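Local coordinates for protein restriction endonuclease AspBHI (Azoarcus sp., PDB 4OC8) that probably binds and cleaves DNA as a modification-dependent restriction endonuclease that assembles into a tetramer, at residues 17-22 with 133-138; 226-231 with 336-341; 253-258 with 379-384. One frame throughout, in Å; residues are numbered along the deposited sequence.

Contact 1: residues 17-22 with 133-138; sequences DAVYAG and TFRFRG
Val19, Tyr20 and Ala21 pair antiparallel with Arg135, Phe134 and Thr133, joining strands 19-24 and 133-142 in the mixed sheet of the N-terminal half, whose sequence family belongs to the PUA clan. Tyr20 and Phe134 form the hydrogen-bonded pair: Tyr20 N-H donates to Phe134 O at 2.8 Å, and Phe134 N-H to Tyr20 O at 2.9 Å. Beyond it Phe136 N reaches Ala18 O at 3.1 Å. The Tyr20 and Phe136 side chains run side by side, Tyr20 CE1 lying 3.8 Å from Phe136 CB; the Tyr20 hydroxyl is hydrogen-bonded to Ile15 N and Asp13 O. On the face opposite Tyr20 and Phe134, Ala21 CB meets Thr133 CG2 at 3.5 Å. Arg135 extends with CG opposite its own N (chi1 -178°), then bends at chi3 (-60°), laying one guanidinium face against Val19 CG2, 3.6 Å from Arg135 NH2. That NH2 pairs with Glu128. A serine replacing Arg135 would probably leave Glu128 without its ionic mate and Val19 CG2 without the flat group against it. Asp17 OD1 stands 3.7 Å from Arg137 NH1, a long salt bridge of charges only: the oxygen lies well out of the guanidinium plane and no N-H points at it. Asp17 OD1 has a firmer salt bridge with Arg164 of the second subunit, while Arg137 NE bonds Thr126. Main-chain bonds set the register; charges probably help tie this sheet to the next subunit.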
ATOM      1  N   ASP A  17       3.631   8.205  27.028  1.00 37.83           N
ATOM      2  CA  ASP A  17       5.080   8.199  26.812  1.00 40.22           C
ATOM      3  C   ASP A  17       5.895   8.773  27.979  1.00 41.14           C
ATOM      4  O   ASP A  17       7.066   9.113  27.816  1.00 43.62           O
ATOM      5  CB  ASP A  17       5.452   8.871  25.483  1.00 38.37           C
ATOM      6  CG  ASP A  17       4.934   8.105  24.275  1.00 40.67           C
ATOM      7  OD1 ASP A  17       4.437   6.970  24.442  1.00 42.62           O
ATOM      8  OD2 ASP A  17       5.038   8.634  23.151  1.00 38.10           O
ATOM      9  N   ALA A  18       5.282   8.862  29.155  1.00 43.02           N
ATOM     10  CA  ALA A  18       6.014   9.241  30.361  1.00 40.74           C
ATOM     11  C   ALA A  18       6.665   8.008  30.986  1.00 48.43           C
ATOM     12  O   ALA A  18       6.144   6.895  30.881  1.00 44.38           O
ATOM     13  CB  ALA A  18       5.100   9.926  31.357  1.00 35.27           C
ATOM     14  N   VAL A  19       7.808   8.205  31.632  1.00 48.10           N
ATOM     15  CA  VAL A  19       8.559   7.079  32.170  1.00 49.55           C
ATOM     16  C   VAL A  19       8.371   6.924  33.674  1.00 46.80           C
ATOM     17  O   VAL A  19       8.604   7.847  34.446  1.00 57.94           O
ATOM     18  CB  VAL A  19      10.056   7.179  31.828  1.00 51.09           C
ATOM     19  CG1 VAL A  19      10.838   6.091  32.544  1.00 53.63           C
ATOM     20  CG2 VAL A  19      10.256   7.082  30.322  1.00 48.15           C
ATOM     21  N   TYR A  20       7.943   5.736  34.074  1.00 41.19           N
ATOM     22  CA  TYR A  20       7.684   5.423  35.463  1.00 50.88           C
ATOM     23  C   TYR A  20       8.660   4.354  35.927  1.00 53.11           C
ATOM     24  O   TYR A  20       8.578   3.199  35.513  1.00 56.28           O
ATOM     25  CB  TYR A  20       6.242   4.952  35.622  1.00 49.64           C
ATOM     26  CG  TYR A  20       5.239   5.972  35.142  1.00 44.72           C
ATOM     27  CD1 TYR A  20       4.861   6.028  33.811  1.00 47.10           C
ATOM     28  CD2 TYR A  20       4.685   6.893  36.018  1.00 47.03           C
ATOM     29  CE1 TYR A  20       3.952   6.967  33.366  1.00 46.88           C
ATOM     30  CE2 TYR A  20       3.774   7.833  35.585  1.00 42.65           C
ATOM     31  CZ  TYR A  20       3.411   7.867  34.257  1.00 40.59           C
ATOM     32  OH  TYR A  20       2.502   8.801  33.818  1.00 39.73           O
ATOM     33  N   ALA A  21       9.590   4.756  36.787  1.00 56.63           N
ATOM     34  CA  ALA A  21      10.688   3.894  37.204  1.00 51.85           C
ATOM     35  C   ALA A  21      10.483   3.340  38.606  1.00 66.77           C
ATOM     36  O   ALA A  21       9.831   3.963  39.444  1.00 72.93           O
ATOM     37  CB  ALA A  21      11.999   4.658  37.133  1.00 58.68           C
ATOM     38  N   GLY A  22      11.051   2.164  38.853  1.00 66.90           N
ATOM     39  CA  GLY A  22      11.023   1.567  40.174  1.00 68.58           C
ATOM     40  C   GLY A  22      12.100   2.155  41.065  1.00 78.33           C
ATOM     41  O   GLY A  22      12.930   2.944  40.614  1.00 79.92           O
ATOM     42  N   THR A 133      11.719  -0.322  34.755  1.00 72.96           N
ATOM     43  CA  THR A 133      11.021   0.914  34.411  1.00 62.66           C
ATOM     44  C   THR A 133      10.061   0.690  33.250  1.00 69.81           C
ATOM     45  O   THR A 133      10.280  -0.186  32.411  1.00 70.39           O
ATOM     46  CB  THR A 133      11.996   2.025  33.993  1.00 64.13           C
ATOM     47  OG1 THR A 133      12.548   1.712  32.711  1.00 85.27           O
ATOM     48  CG2 THR A 133      13.117   2.169  34.997  1.00 70.09           C
ATOM     49  N   PHE A 134       9.004   1.494  33.194  1.00 60.94           N
ATOM     50  CA  PHE A 134       7.996   1.339  32.154  1.00 57.04           C
ATOM     51  C   PHE A 134       7.573   2.674  31.565  1.00 49.70           C
ATOM     52  O   PHE A 134       7.309   3.621  32.288  1.00 55.06           O
ATOM     53  CB  PHE A 134       6.766   0.626  32.710  1.00 48.28           C
ATOM     54  CG  PHE A 134       7.058  -0.727  33.283  1.00 57.75           C
ATOM     55  CD1 PHE A 134       7.450  -0.866  34.602  1.00 59.91           C
ATOM     56  CD2 PHE A 134       6.934  -1.863  32.503  1.00 63.63           C
ATOM     57  CE1 PHE A 134       7.717  -2.111  35.132  1.00 61.84           C
ATOM     58  CE2 PHE A 134       7.195  -3.112  33.030  1.00 66.02           C
ATOM     59  CZ  PHE A 134       7.589  -3.235  34.346  1.00 66.77           C
ATOM     60  N   ARG A 135       7.508   2.737  30.242  1.00 43.13           N
ATOM     61  CA  ARG A 135       6.939   3.880  29.551  1.00 50.24           C
ATOM     62  C   ARG A 135       5.472   3.597  29.226  1.00 50.11           C
ATOM     63  O   ARG A 135       5.155   2.622  28.535  1.00 50.49           O
ATOM     64  CB  ARG A 135       7.723   4.175  28.270  1.00 46.67           C
ATOM     65  CG  ARG A 135       7.229   5.385  27.500  1.00 48.75           C
ATOM     66  CD  ARG A 135       8.032   5.586  26.230  1.00 46.83           C
ATOM     67  NE  ARG A 135       9.446   5.792  26.519  1.00 54.77           N
ATOM     68  CZ  ARG A 135      10.033   6.982  26.574  1.00 57.78           C
ATOM     69  NH1 ARG A 135       9.327   8.081  26.346  1.00 62.72           N
ATOM     70  NH2 ARG A 135      11.327   7.074  26.845  1.00 58.76           N
ATOM     71  N   PHE A 136       4.583   4.444  29.741  1.00 41.15           N
ATOM     72  CA  PHE A 136       3.155   4.319  29.474  1.00 39.54           C
ATOM     73  C   PHE A 136       2.861   4.702  28.029  1.00 40.40           C
ATOM     74  O   PHE A 136       3.206   5.797  27.587  1.00 35.92           O
ATOM     75  CB  PHE A 136       2.343   5.193  30.431  1.00 38.09           C
ATOM     76  CG  PHE A 136       0.861   5.138  30.191  1.00 33.82           C
ATOM     77  CD1 PHE A 136       0.144   3.981  30.453  1.00 31.23           C
ATOM     78  CD2 PHE A 136       0.182   6.241  29.703  1.00 35.29           C
ATOM     79  CE1 PHE A 136      -1.214   3.924  30.229  1.00 29.96           C
ATOM     80  CE2 PHE A 136      -1.180   6.189  29.479  1.00 39.23           C
ATOM     81  CZ  PHE A 136      -1.877   5.028  29.744  1.00 34.70           C
ATOM     82  N   ARG A 137       2.226   3.793  27.297  1.00 36.89           N
ATOM     83  CA  ARG A 137       2.023   3.980  25.865  1.00 36.99           C
ATOM     84  C   ARG A 137       0.615   4.435  25.518  1.00 36.95           C
ATOM     85  O   ARG A 137       0.370   4.931  24.418  1.00 40.01           O
ATOM     86  CB  ARG A 137       2.369   2.702  25.099  1.00 33.42           C
ATOM     87  CG  ARG A 137       3.851   2.364  25.112  1.00 39.14           C
ATOM     88  CD  ARG A 137       4.702   3.608  24.944  1.00 40.05           C
ATOM     89  NE  ARG A 137       6.073   3.289  24.566  1.00 58.24           N
ATOM     90  CZ  ARG A 137       6.611   3.583  23.386  1.00 58.40           C
ATOM     91  NH1 ARG A 137       5.893   4.215  22.467  1.00 50.00           N
ATOM     92  NH2 ARG A 137       7.870   3.254  23.128  1.00 66.92           N
ATOM     93  N   GLY A 138      -0.308   4.261  26.454  1.00 35.60           N
ATOM     94  CA  GLY A 138      -1.668   4.717  26.253  1.00 34.69           C
ATOM     95  C   GLY A 138      -2.755   3.802  26.790  1.00 39.30           C
ATOM     96  O   GLY A 138      -2.494   2.713  27.303  1.00 36.89           O
TER

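Contact 2: residues 226-231 with 336-341; sequences EQLPAT and TSYVDR
The ring of Tyr338 has Gln227 OE1 at its edge, close to its plane, and Leu228 CD2 approaching obliquely. The second flat group, the Gln227 amide, is hydrogen-bonded at both its oxygen and its nitrogen to the backbone of Val339. Its OE1 accepts the Val339 N-H at 2.7 Å, the donor tilted out of the carbonyl plane, and its NE2 donates to Val339 O at 3.2 Å, with that oxygen only 12° out of the amide plane. One side chain therefore reads both polar groups of a single residue, much as a neighbouring strand would. An extended Gln227 chain (chi2 170°) carries the amide there from the end of helix 224-227. Alongside, Gln227 CB lies 3.8 Å from Tyr338 CB, and Leu228 CD2 touches the same Tyr338 CB at 3.8 Å, the Leu228 and Tyr338 side chains meeting at a slant. The Tyr338 ring itself leads away from these residues, toward Ala312. The loop belongs to the PDDEXK-clan nuclease region, between strand 330-335 and helix 341-349; Ser337 OG is held there by Asn311 O, and Asp340 caps the helix. NE2 has further weak bonds to Ser223 O and Arg222 O. With its oxygen facing an N-H and its nitrogen facing carbonyls, the Gln227 amide is probably fixed in its rotation, since a flip would set like against like at both of its bonds to Val339.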
ATOM      1  N   GLU A 226      21.993   1.915  13.321  1.00 56.20           N
ATOM      2  CA  GLU A 226      20.576   1.591  13.237  1.00 57.12           C
ATOM      3  C   GLU A 226      20.245   0.783  11.984  1.00 56.06           C
ATOM      4  O   GLU A 226      19.351  -0.066  12.002  1.00 54.67           O
ATOM      5  CB  GLU A 226      19.735   2.870  13.290  1.00 59.80           C
ATOM      6  CG  GLU A 226      19.773   3.575  14.641  1.00 65.61           C
ATOM      7  CD  GLU A 226      19.116   4.945  14.612  1.00 76.74           C
ATOM      8  OE1 GLU A 226      19.000   5.533  13.516  1.00 72.30           O
ATOM      9  OE2 GLU A 226      18.716   5.435  15.689  1.00 85.35           O
ATOM     10  N   GLN A 227      20.974   1.046  10.904  1.00 54.43           N
ATOM     11  CA  GLN A 227      20.715   0.389   9.626  1.00 51.54           C
ATOM     12  C   GLN A 227      21.366  -0.989   9.541  1.00 53.60           C
ATOM     13  O   GLN A 227      20.895  -1.860   8.809  1.00 54.56           O
ATOM     14  CB  GLN A 227      21.185   1.268   8.465  1.00 43.22           C
ATOM     15  CG  GLN A 227      20.475   2.609   8.384  1.00 43.15           C
ATOM     16  CD  GLN A 227      21.124   3.558   7.393  1.00 44.93           C
ATOM     17  OE1 GLN A 227      21.316   3.220   6.227  1.00 50.76           O
ATOM     18  NE2 GLN A 227      21.473   4.750   7.858  1.00 46.00           N
ATOM     19  N   LEU A 228      22.447  -1.180  10.291  1.00 47.77           N
ATOM     20  CA  LEU A 228      23.144  -2.460  10.310  1.00 46.42           C
ATOM     21  C   LEU A 228      22.673  -3.303  11.493  1.00 55.43           C
ATOM     22  O   LEU A 228      22.230  -2.760  12.511  1.00 55.59           O
ATOM     23  CB  LEU A 228      24.659  -2.247  10.386  1.00 54.05           C
ATOM     24  CG  LEU A 228      25.294  -1.372   9.304  1.00 57.50           C
ATOM     25  CD1 LEU A 228      26.784  -1.221   9.553  1.00 49.61           C
ATOM     26  CD2 LEU A 228      25.030  -1.937   7.914  1.00 51.16           C
ATOM     27  N   PRO A 229      22.755  -4.635  11.361  1.00 54.15           N
ATOM     28  CA  PRO A 229      22.358  -5.544  12.440  1.00 58.08           C
ATOM     29  C   PRO A 229      23.189  -5.325  13.699  1.00 62.84           C
ATOM     30  O   PRO A 229      24.348  -4.925  13.605  1.00 63.72           O
ATOM     31  CB  PRO A 229      22.652  -6.927  11.853  1.00 57.97           C
ATOM     32  CG  PRO A 229      22.585  -6.734  10.386  1.00 55.91           C
ATOM     33  CD  PRO A 229      23.133  -5.366  10.141  1.00 51.92           C
ATOM     34  N   ALA A 230      22.597  -5.585  14.860  1.00 69.87           N
ATOM     35  CA  ALA A 230      23.295  -5.415  16.130  1.00 73.08           C
ATOM     36  C   ALA A 230      24.049  -6.683  16.522  1.00 76.75           C
ATOM     37  O   ALA A 230      25.275  -6.678  16.639  1.00 87.20           O
ATOM     38  CB  ALA A 230      22.315  -5.015  17.227  1.00 62.80           C
ATOM     39  N   THR A 231      23.308  -7.767  16.720  1.00 72.36           N
ATOM     40  CA  THR A 231      23.887  -9.043  17.125  1.00 74.27           C
ATOM     41  C   THR A 231      24.733  -9.650  16.004  1.00 76.24           C
ATOM     42  O   THR A 231      24.510  -9.356  14.831  1.00 75.77           O
ATOM     43  CB  THR A 231      22.782 -10.041  17.525  1.00 77.24           C
ATOM     44  OG1 THR A 231      22.249 -10.669  16.352  1.00 74.60           O
ATOM     45  CG2 THR A 231      21.665  -9.328  18.273  1.00 73.79           C
ATOM     46  N   THR A 336      22.414  -4.693   1.354  1.00 38.27           N
ATOM     47  CA  THR A 336      22.947  -5.481   2.459  1.00 45.49           C
ATOM     48  C   THR A 336      23.907  -4.652   3.313  1.00 45.90           C
ATOM     49  O   THR A 336      24.580  -5.177   4.195  1.00 41.26           O
ATOM     50  CB  THR A 336      23.661  -6.750   1.956  1.00 46.08           C
ATOM     51  OG1 THR A 336      24.434  -6.439   0.787  1.00 40.14           O
ATOM     52  CG2 THR A 336      22.643  -7.824   1.612  1.00 42.32           C
ATOM     53  N   SER A 337      23.964  -3.353   3.042  1.00 42.68           N
ATOM     54  CA  SER A 337      24.771  -2.439   3.834  1.00 39.91           C
ATOM     55  C   SER A 337      23.911  -1.283   4.324  1.00 46.32           C
ATOM     56  O   SER A 337      22.695  -1.413   4.430  1.00 48.06           O
ATOM     57  CB  SER A 337      25.926  -1.906   2.995  1.00 48.95           C
ATOM     58  OG  SER A 337      26.648  -0.910   3.691  1.00 52.13           O
ATOM     59  N   TYR A 338      24.547  -0.153   4.618  1.00 52.54           N
ATOM     60  CA  TYR A 338      23.831   1.032   5.081  1.00 40.80           C
ATOM     61  C   TYR A 338      23.974   2.195   4.102  1.00 44.90           C
ATOM     62  O   TYR A 338      24.870   2.207   3.258  1.00 46.68           O
ATOM     63  CB  TYR A 338      24.345   1.456   6.453  1.00 47.09           C
ATOM     64  CG  TYR A 338      25.666   2.199   6.415  1.00 54.46           C
ATOM     65  CD1 TYR A 338      26.860   1.525   6.183  1.00 51.16           C
ATOM     66  CD2 TYR A 338      25.720   3.572   6.623  1.00 49.79           C
ATOM     67  CE1 TYR A 338      28.068   2.198   6.150  1.00 52.53           C
ATOM     68  CE2 TYR A 338      26.922   4.251   6.594  1.00 61.50           C
ATOM     69  CZ  TYR A 338      28.094   3.561   6.360  1.00 63.18           C
ATOM     70  OH  TYR A 338      29.290   4.243   6.327  1.00 51.61           O
ATOM     71  N   VAL A 339      23.076   3.168   4.217  1.00 48.21           N
ATOM     72  CA  VAL A 339      23.148   4.396   3.435  1.00 40.84           C
ATOM     73  C   VAL A 339      23.772   5.504   4.283  1.00 48.52           C
ATOM     74  O   VAL A 339      23.318   5.755   5.401  1.00 48.84           O
ATOM     75  CB  VAL A 339      21.750   4.844   2.986  1.00 35.69           C
ATOM     76  CG1 VAL A 339      21.834   6.137   2.198  1.00 40.10           C
ATOM     77  CG2 VAL A 339      21.089   3.756   2.165  1.00 36.93           C
ATOM     78  N   ASP A 340      24.803   6.166   3.759  1.00 51.90           N
ATOM     79  CA  ASP A 340      25.539   7.159   4.548  1.00 54.35           C
ATOM     80  C   ASP A 340      24.725   8.410   4.870  1.00 56.73           C
ATOM     81  O   ASP A 340      23.628   8.599   4.344  1.00 53.58           O
ATOM     82  CB  ASP A 340      26.892   7.528   3.910  1.00 57.66           C
ATOM     83  CG  ASP A 340      26.761   8.365   2.633  1.00 65.23           C
ATOM     84  OD1 ASP A 340      25.685   8.937   2.352  1.00 63.66           O
ATOM     85  OD2 ASP A 340      27.771   8.463   1.902  1.00 62.85           O
ATOM     86  N   ARG A 341      25.296   9.265   5.715  1.00 62.98           N
ATOM     87  CA  ARG A 341      24.630  10.479   6.181  1.00 57.41           C
ATOM     88  C   ARG A 341      24.200  11.407   5.042  1.00 50.36           C
ATOM     89  O   ARG A 341      23.036  11.785   4.962  1.00 52.82           O
ATOM     90  CB  ARG A 341      25.522  11.226   7.182  1.00 60.89           C
ATOM     91  CG  ARG A 341      24.873  12.442   7.837  1.00 68.24           C
ATOM     92  CD  ARG A 341      23.548  12.087   8.499  1.00 81.51           C
ATOM     93  NE  ARG A 341      23.704  11.110   9.574  1.00 98.00           N
ATOM     94  CZ  ARG A 341      23.740  11.417  10.868  1.00 91.75           C
ATOM     95  NH1 ARG A 341      23.628  12.682  11.253  1.00 78.90           N
ATOM     96  NH2 ARG A 341      23.885  10.459  11.776  1.00 72.18           N
TER

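Contact 3: residues 253-258 with 379-384; sequences EACAGA and AWLDGI
Cys255 SG is the polarisable atom on which three side chains of the facing helix converge: Trp380 CH2 at 3.7 Å, Leu381 CD2 at 4.1 Å and Ile384 CD1 at 4.1 Å. No hydrogen bond crosses between the two segments, so this sulfur and its apolar neighbours carry the contact. Toward the indole it makes an oblique sulfur-aromatic approach, 4.7 Å from the centroid of the six-membered Trp380 ring and 63° off the ring normal. A chi1 of 179° swings the indole away from the Trp380 amide nitrogen, so that its outer rim meets the other helix. One turn later in its own helix, Ile384 lays CD1 over a face of that indole, toward the rim. The same methyl is 4.0 Å from Ala258 CB and also rests near Cys255 CA, while the other branch, CG2, lies 4.3 Å from Ala254 CB. Ile384 thus rests on Ala254, Cys255 and Ala258, and the Cys255 and Ile384 CA atoms are 6.4 Å apart. The segment axes stay 10.3 Å apart and cross nearly at right angles, at 103°. Around this crossing, Tyr245 touches both Cys255 and Leu381, and Asp382 makes a salt bridge with Arg244 while packing on Ala207 of the third subunit. Helix 374-386, the last of the chain, is in this way laid across helix 251-263, which leads into strand 269-271, a strand at one end of this chain's five-stranded nuclease sheet.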
ATOM      1  N   GLU A 253      19.536  -8.843  -7.525  1.00 42.59           N
ATOM      2  CA  GLU A 253      18.306  -8.126  -7.846  1.00 45.66           C
ATOM      3  C   GLU A 253      17.088  -9.017  -7.619  1.00 46.87           C
ATOM      4  O   GLU A 253      16.108  -8.592  -7.000  1.00 49.58           O
ATOM      5  CB  GLU A 253      18.340  -7.607  -9.280  1.00 45.04           C
ATOM      6  CG  GLU A 253      19.489  -6.652  -9.539  1.00 52.81           C
ATOM      7  CD  GLU A 253      19.573  -6.225 -10.984  1.00 66.94           C
ATOM      8  OE1 GLU A 253      18.602  -6.488 -11.732  1.00 67.64           O
ATOM      9  OE2 GLU A 253      20.609  -5.636 -11.369  1.00 62.44           O
ATOM     10  N   ALA A 254      17.174 -10.264  -8.076  1.00 43.09           N
ATOM     11  CA  ALA A 254      16.098 -11.221  -7.860  1.00 41.20           C
ATOM     12  C   ALA A 254      15.779 -11.289  -6.378  1.00 43.55           C
ATOM     13  O   ALA A 254      14.629 -11.103  -5.973  1.00 46.90           O
ATOM     14  CB  ALA A 254      16.476 -12.592  -8.389  1.00 40.03           C
ATOM     15  N   CYS A 255      16.814 -11.512  -5.572  1.00 44.47           N
ATOM     16  CA  CYS A 255      16.664 -11.556  -4.125  1.00 42.66           C
ATOM     17  C   CYS A 255      15.977 -10.288  -3.629  1.00 43.50           C
ATOM     18  O   CYS A 255      15.017 -10.353  -2.845  1.00 37.33           O
ATOM     19  CB  CYS A 255      18.025 -11.721  -3.450  1.00 32.82           C
ATOM     20  SG  CYS A 255      17.967 -11.621  -1.657  1.00 45.89           S
ATOM     21  N   ALA A 256      16.438  -9.140  -4.125  1.00 35.56           N
ATOM     22  CA  ALA A 256      15.866  -7.871  -3.708  1.00 36.97           C
ATOM     23  C   ALA A 256      14.370  -7.915  -3.982  1.00 42.70           C
ATOM     24  O   ALA A 256      13.558  -7.630  -3.093  1.00 46.74           O
ATOM     25  CB  ALA A 256      16.517  -6.724  -4.442  1.00 32.75           C
ATOM     26  N   GLY A 257      14.020  -8.340  -5.196  1.00 40.95           N
ATOM     27  CA  GLY A 257      12.632  -8.462  -5.602  1.00 35.12           C
ATOM     28  C   GLY A 257      11.843  -9.258  -4.586  1.00 37.43           C
ATOM     29  O   GLY A 257      10.789  -8.814  -4.128  1.00 51.46           O
ATOM     30  N   ALA A 258      12.386 -10.404  -4.184  1.00 33.57           N
ATOM     31  CA  ALA A 258      11.689 -11.262  -3.242  1.00 33.76           C
ATOM     32  C   ALA A 258      11.441 -10.486  -1.953  1.00 35.75           C
ATOM     33  O   ALA A 258      10.307 -10.426  -1.457  1.00 38.94           O
ATOM     34  CB  ALA A 258      12.484 -12.524  -2.982  1.00 27.80           C
ATOM     35  N   ALA A 379      18.458 -22.084   2.287  1.00 62.90           N
ATOM     36  CA  ALA A 379      17.273 -22.694   1.688  1.00 53.53           C
ATOM     37  C   ALA A 379      16.388 -21.642   1.022  1.00 63.81           C
ATOM     38  O   ALA A 379      15.854 -21.861  -0.071  1.00 60.53           O
ATOM     39  CB  ALA A 379      16.492 -23.450   2.734  1.00 45.31           C
ATOM     40  N   TRP A 380      16.244 -20.499   1.692  1.00 51.17           N
ATOM     41  CA  TRP A 380      15.460 -19.384   1.186  1.00 37.74           C
ATOM     42  C   TRP A 380      16.000 -18.888  -0.153  1.00 53.35           C
ATOM     43  O   TRP A 380      15.242 -18.707  -1.116  1.00 52.45           O
ATOM     44  CB  TRP A 380      15.455 -18.248   2.210  1.00 50.76           C
ATOM     45  CG  TRP A 380      14.699 -17.031   1.770  1.00 46.99           C
ATOM     46  CD1 TRP A 380      13.352 -16.925   1.596  1.00 38.44           C
ATOM     47  CD2 TRP A 380      15.244 -15.744   1.462  1.00 45.70           C
ATOM     48  NE1 TRP A 380      13.026 -15.658   1.189  1.00 49.40           N
ATOM     49  CE2 TRP A 380      14.173 -14.909   1.101  1.00 46.05           C
ATOM     50  CE3 TRP A 380      16.540 -15.214   1.455  1.00 49.41           C
ATOM     51  CZ2 TRP A 380      14.347 -13.578   0.737  1.00 45.20           C
ATOM     52  CZ3 TRP A 380      16.715 -13.889   1.093  1.00 47.21           C
ATOM     53  CH2 TRP A 380      15.625 -13.086   0.742  1.00 47.29           C
ATOM     54  N   LEU A 381      17.314 -18.678  -0.205  1.00 53.90           N
ATOM     55  CA  LEU A 381      17.984 -18.241  -1.426  1.00 44.81           C
ATOM     56  C   LEU A 381      17.860 -19.279  -2.544  1.00 50.04           C
ATOM     57  O   LEU A 381      17.676 -18.927  -3.715  1.00 48.61           O
ATOM     58  CB  LEU A 381      19.452 -17.927  -1.143  1.00 37.66           C
ATOM     59  CG  LEU A 381      19.686 -16.667  -0.312  1.00 43.01           C
ATOM     60  CD1 LEU A 381      21.134 -16.554   0.118  1.00 40.69           C
ATOM     61  CD2 LEU A 381      19.267 -15.433  -1.092  1.00 46.20           C
ATOM     62  N   ASP A 382      17.960 -20.554  -2.177  1.00 52.44           N
ATOM     63  CA  ASP A 382      17.739 -21.634  -3.131  1.00 59.99           C
ATOM     64  C   ASP A 382      16.348 -21.490  -3.733  1.00 55.53           C
ATOM     65  O   ASP A 382      16.161 -21.615  -4.951  1.00 50.88           O
ATOM     66  CB  ASP A 382      17.891 -23.000  -2.452  1.00 60.12           C
ATOM     67  CG  ASP A 382      19.338 -23.330  -2.114  1.00 63.50           C
ATOM     68  OD1 ASP A 382      20.242 -22.910  -2.871  1.00 64.09           O
ATOM     69  OD2 ASP A 382      19.568 -24.013  -1.093  1.00 55.99           O
ATOM     70  N   GLY A 383      15.381 -21.201  -2.865  1.00 57.26           N
ATOM     71  CA  GLY A 383      14.013 -20.948  -3.280  1.00 55.98           C
ATOM     72  C   GLY A 383      13.899 -19.801  -4.265  1.00 50.95           C
ATOM     73  O   GLY A 383      13.246 -19.931  -5.302  1.00 49.40           O
ATOM     74  N   ILE A 384      14.535 -18.677  -3.947  1.00 49.80           N
ATOM     75  CA  ILE A 384      14.496 -17.518  -4.837  1.00 47.53           C
ATOM     76  C   ILE A 384      15.072 -17.844  -6.207  1.00 56.14           C
ATOM     77  O   ILE A 384      14.419 -17.624  -7.223  1.00 61.56           O
ATOM     78  CB  ILE A 384      15.281 -16.328  -4.271  1.00 46.56           C
ATOM     79  CG1 ILE A 384      14.823 -16.006  -2.853  1.00 52.08           C
ATOM     80  CG2 ILE A 384      15.127 -15.107  -5.175  1.00 44.37           C
ATOM     81  CD1 ILE A 384      15.627 -14.904  -2.215  1.00 55.38           C
TER

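Contact 1 belongs to the N-terminal sheet, whereas contacts 2 and 3 both lie in the nuclease half; contacts 1 and 3 sit on opposite sides of the chain's centre, their centres about 41 Å apart. Contacts 2 and 3 are closer, about 20 Å between centres and about 7 Å between nearest atoms, and their segments alternate along the chain, but they share no helix or strand. Contacts 1 and 2 are buried, and contact 3 only partly so. Strand pairing in contact 1 relies on main-chain bonds edged by charges, contact 2 on one side-chain amide reading a loop backbone, and the helix crossing of contact 3 on apolar and sulfur contacts alone.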